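Local coordinates for cutinase-like protein (PDB 2CZQ), which probably hydrolyses carboxylic esters, as a cutinase-like enzyme of the alpha/beta hydrolase fold, at residues 82-87 against 112-117; 27-32 against 188-193. One frame throughout, in Å; residues are numbered along the deposited sequence. Where two conformers were deposited one is given.

Interaction 1. Residues 82-87 against 112-117; sequences QGYSQG and FLIGNP
Tyr84 and Ser85 sit at the end of a central strand of the alpha/beta hydrolase sheet, on a turn with the GxSxG pattern of a nucleophile elbow; Ser85 is bonded to Ile114 of the neighbouring parallel strand and Tyr84 packs on it. Strands 82-84 and 112-114 run nearly parallel and share three backbone hydrogen bonds. Gly83 N donates to Phe112 O at 3.1 Å, Gly83 O accepts from Ile114 N at 3.0 Å, and Ile114 O takes Ser85 N at 3.0 Å. This last bond, almost in line with the carbonyl, holds the chain just where it leaves the strand. Ser85 turns with a strained pair of backbone angles (phi 60°, psi -122°); its CA lies 3.2 Å from Gly115 O, while Pro117 CD and CG lie against Ser85 O, CD at 3.1 Å. Gly87 N returns to Tyr84 O as helix 86-98 begins. On the face bearing Gln82, Tyr84 and Ile114, the side chains of Tyr84 and Ile114 cross obliquely, Tyr84 CD1 resting 3.7 Å from Ile114 CD1. Ile114 CG1 is wedged between its own backbone N and carbonyl carbon (chi1 42°), which swings CD1 up against the CB end of the tyrosine. Ile114 O lies near the plane of the ring, at its edge, and Ser85 CB sits over the centre of one ring face at 3.9 Å. Beyond the two segments, His180 accepts Tyr84 OH on its backbone O. With Asp165 it is consistent with a Ser-His-Asp triad, Ser85 probably being the nucleophile. Backbone bonds fix the strained turn from the strand side and the new helix holds it from the other, which probably helps set the position of Ser85 OG, itself hydrogen-bonded to His180 NE2.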
# COMPACT_ATOMS: atom_id res chain seq x y z
N GLN A 82 1.21 -0.77 3.06
CA GLN A 82 1.83 -0.47 1.77
C GLN A 82 1.94 -1.76 0.99
O GLN A 82 2.34 -2.78 1.53
CB GLN A 82 3.22 0.10 1.98
CG GLN A 82 3.25 1.37 2.83
CD GLN A 82 4.65 1.76 3.27
OE1 GLN A 82 5.47 0.89 3.55
NE2 GLN A 82 4.90 3.06 3.35
N GLY A 83 1.60 -1.72 -0.30
CA GLY A 83 1.74 -2.90 -1.13
C GLY A 83 2.13 -2.57 -2.55
O GLY A 83 1.60 -1.61 -3.13
N TYR A 84 3.06 -3.35 -3.10
CA TYR A 84 3.53 -3.20 -4.47
C TYR A 84 3.23 -4.47 -5.25
O TYR A 84 3.64 -5.56 -4.85
CB TYR A 84 5.04 -2.94 -4.47
CG TYR A 84 5.70 -3.00 -5.83
CD1 TYR A 84 5.17 -2.35 -6.95
CD2 TYR A 84 6.87 -3.74 -6.00
CE1 TYR A 84 5.79 -2.42 -8.20
CE2 TYR A 84 7.50 -3.83 -7.23
CZ TYR A 84 6.95 -3.17 -8.33
OH TYR A 84 7.59 -3.26 -9.54
N SER A 85 2.53 -4.32 -6.38
CA SER A 85 2.32 -5.42 -7.32
C SER A 85 1.57 -6.56 -6.61
O SER A 85 0.49 -6.31 -6.08
CB SER A 85 3.63 -5.83 -7.98
OG SER A 85 3.38 -6.59 -9.14
N GLN A 86 2.12 -7.77 -6.56
CA GLN A 86 1.45 -8.84 -5.82
C GLN A 86 1.11 -8.39 -4.39
O GLN A 86 0.05 -8.73 -3.85
CB GLN A 86 2.29 -10.11 -5.78
CG GLN A 86 1.57 -11.22 -5.03
CD GLN A 86 2.18 -12.61 -5.15
OE1 GLN A 86 1.59 -13.55 -4.63
NE2 GLN A 86 3.33 -12.75 -5.80
N GLY A 87 2.01 -7.62 -3.78
CA GLY A 87 1.79 -7.12 -2.43
C GLY A 87 0.64 -6.14 -2.32
O GLY A 87 0.01 -6.05 -1.27
N PHE A 112 -1.43 2.59 1.08
CA PHE A 112 -0.69 3.14 -0.04
C PHE A 112 -0.28 2.01 -0.96
O PHE A 112 0.48 1.12 -0.56
CB PHE A 112 0.53 3.90 0.47
CG PHE A 112 1.33 4.55 -0.62
CD1 PHE A 112 0.97 5.80 -1.11
CD2 PHE A 112 2.43 3.90 -1.17
CE1 PHE A 112 1.70 6.39 -2.14
CE2 PHE A 112 3.16 4.48 -2.19
CZ PHE A 112 2.80 5.72 -2.67
N LEU A 113 -0.80 2.04 -2.18
CA LEU A 113 -0.60 0.96 -3.15
C LEU A 113 0.12 1.48 -4.38
O LEU A 113 -0.14 2.61 -4.81
CB LEU A 113 -1.94 0.36 -3.57
CG LEU A 113 -2.88 -0.07 -2.44
CD1 LEU A 113 -4.24 -0.44 -2.98
CD2 LEU A 113 -2.29 -1.21 -1.62
N ILE A 114 1.01 0.67 -4.93
CA ILE A 114 1.66 0.97 -6.20
C ILE A 114 1.60 -0.24 -7.11
O ILE A 114 1.78 -1.38 -6.67
CB ILE A 114 3.13 1.44 -6.03
CG1 ILE A 114 3.86 0.61 -4.97
CG2 ILE A 114 3.18 2.93 -5.69
CD1 ILE A 114 5.37 0.80 -4.96
N GLY A 115 1.34 -0.00 -8.39
CA GLY A 115 1.30 -1.09 -9.36
C GLY A 115 0.29 -2.17 -8.99
O GLY A 115 0.59 -3.36 -9.03
N ASN A 116 -0.92 -1.75 -8.65
CA ASN A 116 -1.93 -2.63 -8.08
C ASN A 116 -2.65 -3.47 -9.13
O ASN A 116 -3.38 -2.92 -9.95
CB ASN A 116 -2.94 -1.75 -7.34
CG ASN A 116 -4.03 -2.54 -6.65
OD1 ASN A 116 -3.92 -3.75 -6.46
ND2 ASN A 116 -5.09 -1.84 -6.25
N PRO A 117 -2.51 -4.80 -9.10
CA PRO A 117 -3.26 -5.65 -10.03
C PRO A 117 -4.77 -5.49 -9.86
O PRO A 117 -5.53 -5.75 -10.79
CB PRO A 117 -2.84 -7.07 -9.64
CG PRO A 117 -1.53 -6.91 -8.94
CD PRO A 117 -1.65 -5.61 -8.21

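Interaction 2. Residues 27-32 against 188-193; sequences FRTMNS and GVQTMG
Gln190 OE1 is held by the backbone of Met30, whose N donates to it at 2.9 Å with an N-H...O angle of 148°, in the carbonyl plane of the amide. Met30 stands in the first turn of helix 28-37, where its N-H has no helical acceptor of its own, and the amide oxygen from the other helix supplies one. Two carbons close in on the same oxygen: Thr29 CB at 3.4 Å and Met30 CE, also at 3.4 Å. Gln190 is bent at chi2 (-56°), which folds its amide back toward the start of helix 28-37 and lays the side chain across those of Thr29 and Met30 at about a right angle. The other end of the amide is held as well, since Gln190 NE2 is hydrogen-bonded to the backbone oxygens of Gly26 and Tyr183; with donors and acceptor all engaged, its rotation is well fixed. The positive end of the helix dipole would probably strengthen the bond at OE1. Met30 runs across the glutamine: CB is 3.3 Å from the backbone O of Gln190, and the chain, bent at its last torsion, brings CE to 3.6 Å from Gln190 NE2. Met30 SD then lies 3.7 Å from Gly193 CA, a glycine whose bare backbone lets the sulfur come in close, and the same sulfur meets the Phe27 ring at its edge, in plane. The short helix axes pass 8.2 Å apart at a crossing angle of -34°. Helices 28-37 and 187-200 thus lie side by side on one face of the central sheet. Phe27 and Met30 reach down to strands 78-84 and 108-114, while Val189 and Met192 extend the cover to strand 157-160.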
# COMPACT_ATOMS: atom_id res chain seq x y z
N PHE A 27 9.10 0.86 -1.43
CA PHE A 27 8.85 1.74 -0.28
C PHE A 27 10.10 2.19 0.45
O PHE A 27 10.00 2.94 1.41
CB PHE A 27 7.85 1.11 0.69
CG PHE A 27 6.67 0.56 -0.02
CD1 PHE A 27 5.76 1.41 -0.63
CD2 PHE A 27 6.52 -0.81 -0.18
CE1 PHE A 27 4.70 0.91 -1.36
CE2 PHE A 27 5.45 -1.33 -0.90
CZ PHE A 27 4.54 -0.47 -1.50
N ARG A 28 11.27 1.74 0.01
CA ARG A 28 12.49 2.01 0.77
C ARG A 28 12.73 3.50 1.01
O ARG A 28 12.99 3.92 2.14
CB ARG A 28 13.69 1.39 0.05
CG ARG A 28 14.92 1.19 0.92
CD ARG A 28 16.04 0.37 0.27
NE ARG A 28 15.53 -0.60 -0.70
CZ ARG A 28 15.81 -1.91 -0.68
NH1 ARG A 28 16.58 -2.42 0.27
NH2 ARG A 28 15.30 -2.70 -1.61
N THR A 29 12.67 4.30 -0.05
CA THR A 29 12.93 5.72 0.10
C THR A 29 11.88 6.40 0.97
O THR A 29 12.22 7.05 1.96
CB THR A 29 13.07 6.38 -1.26
OG1 THR A 29 14.28 5.90 -1.85
CG2 THR A 29 13.28 7.89 -1.12
N MET A 30 10.61 6.23 0.64
CA MET A 30 9.58 6.90 1.42
C MET A 30 9.64 6.48 2.88
O MET A 30 9.43 7.30 3.77
CB MET A 30 8.18 6.69 0.84
CG MET A 30 7.62 5.27 0.95
SD MET A 30 6.02 5.10 0.16
CE MET A 30 6.48 5.16 -1.59
N ASN A 31 9.95 5.21 3.14
CA ASN A 31 9.98 4.75 4.53
C ASN A 31 11.16 5.29 5.31
O ASN A 31 11.03 5.55 6.51
CB ASN A 31 9.87 3.24 4.60
CG ASN A 31 8.48 2.75 4.27
OD1 ASN A 31 7.56 3.56 4.13
ND2 ASN A 31 8.32 1.45 4.15
N SER A 32 12.29 5.50 4.64
CA SER A 32 13.39 6.23 5.26
C SER A 32 12.95 7.65 5.62
O SER A 32 13.31 8.17 6.67
CB SER A 32 14.64 6.21 4.37
OG SER A 32 14.53 7.09 3.28
N GLY A 188 8.19 11.41 -7.65
CA GLY A 188 6.81 11.75 -7.38
C GLY A 188 6.15 10.70 -6.50
O GLY A 188 5.48 11.04 -5.51
N VAL A 189 6.35 9.44 -6.84
CA VAL A 189 5.78 8.33 -6.07
C VAL A 189 6.31 8.30 -4.64
O VAL A 189 5.53 8.22 -3.68
CB VAL A 189 6.05 6.98 -6.78
CG1 VAL A 189 5.59 5.82 -5.91
CG2 VAL A 189 5.36 6.93 -8.14
N GLN A 190 7.63 8.37 -4.50
CA GLN A 190 8.24 8.27 -3.18
C GLN A 190 7.83 9.43 -2.29
O GLN A 190 7.47 9.24 -1.14
CB GLN A 190 9.77 8.16 -3.28
CG GLN A 190 10.26 6.87 -3.93
CD GLN A 190 9.73 5.63 -3.23
OE1 GLN A 190 9.82 5.52 -2.01
NE2 GLN A 190 9.16 4.71 -4.00
N THR A 191 7.84 10.64 -2.85
CA THR A 191 7.48 11.81 -2.06
C THR A 191 6.01 11.78 -1.67
O THR A 191 5.66 12.06 -0.53
CB THR A 191 7.81 13.09 -2.83
OG1 THR A 191 9.20 13.07 -3.18
CG2 THR A 191 7.64 14.31 -1.92
N MET A 192 5.15 11.43 -2.62
CA MET A 192 3.72 11.32 -2.34
C MET A 192 3.46 10.31 -1.23
O MET A 192 2.64 10.57 -0.35
CB MET A 192 3.00 10.92 -3.61
CG MET A 192 1.51 10.94 -3.56
SD MET A 192 0.82 10.93 -5.23
CE MET A 192 1.71 9.56 -6.03
N GLY A 193 4.15 9.18 -1.28
CA GLY A 193 3.97 8.14 -0.27
C GLY A 193 4.41 8.56 1.11
O GLY A 193 3.75 8.25 2.11

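Overall arrangement
After strand 9-14 the chain enters 27-32, the first half of interaction 2, whose partner 188-193 comes near the C terminus, closing a loop that spans most of the domain. Interaction 1 falls wholly within that span: between 82-87 and 112-117 the chain runs through helix 86-98, which starts in the first segment, and helix 103-107, making a beta-alpha-beta unit of adjacent strands. The loops therefore nest and do not cross. Interaction 1 lies in the sheet, and interaction 2 joins the two helices covering the face opposite helix 86-98. The layers meet directly, Asn31 OD1 accepting Gln82 NE2, Phe27 resting on Gly83, and Phe112 packing against Met30 and Gly193.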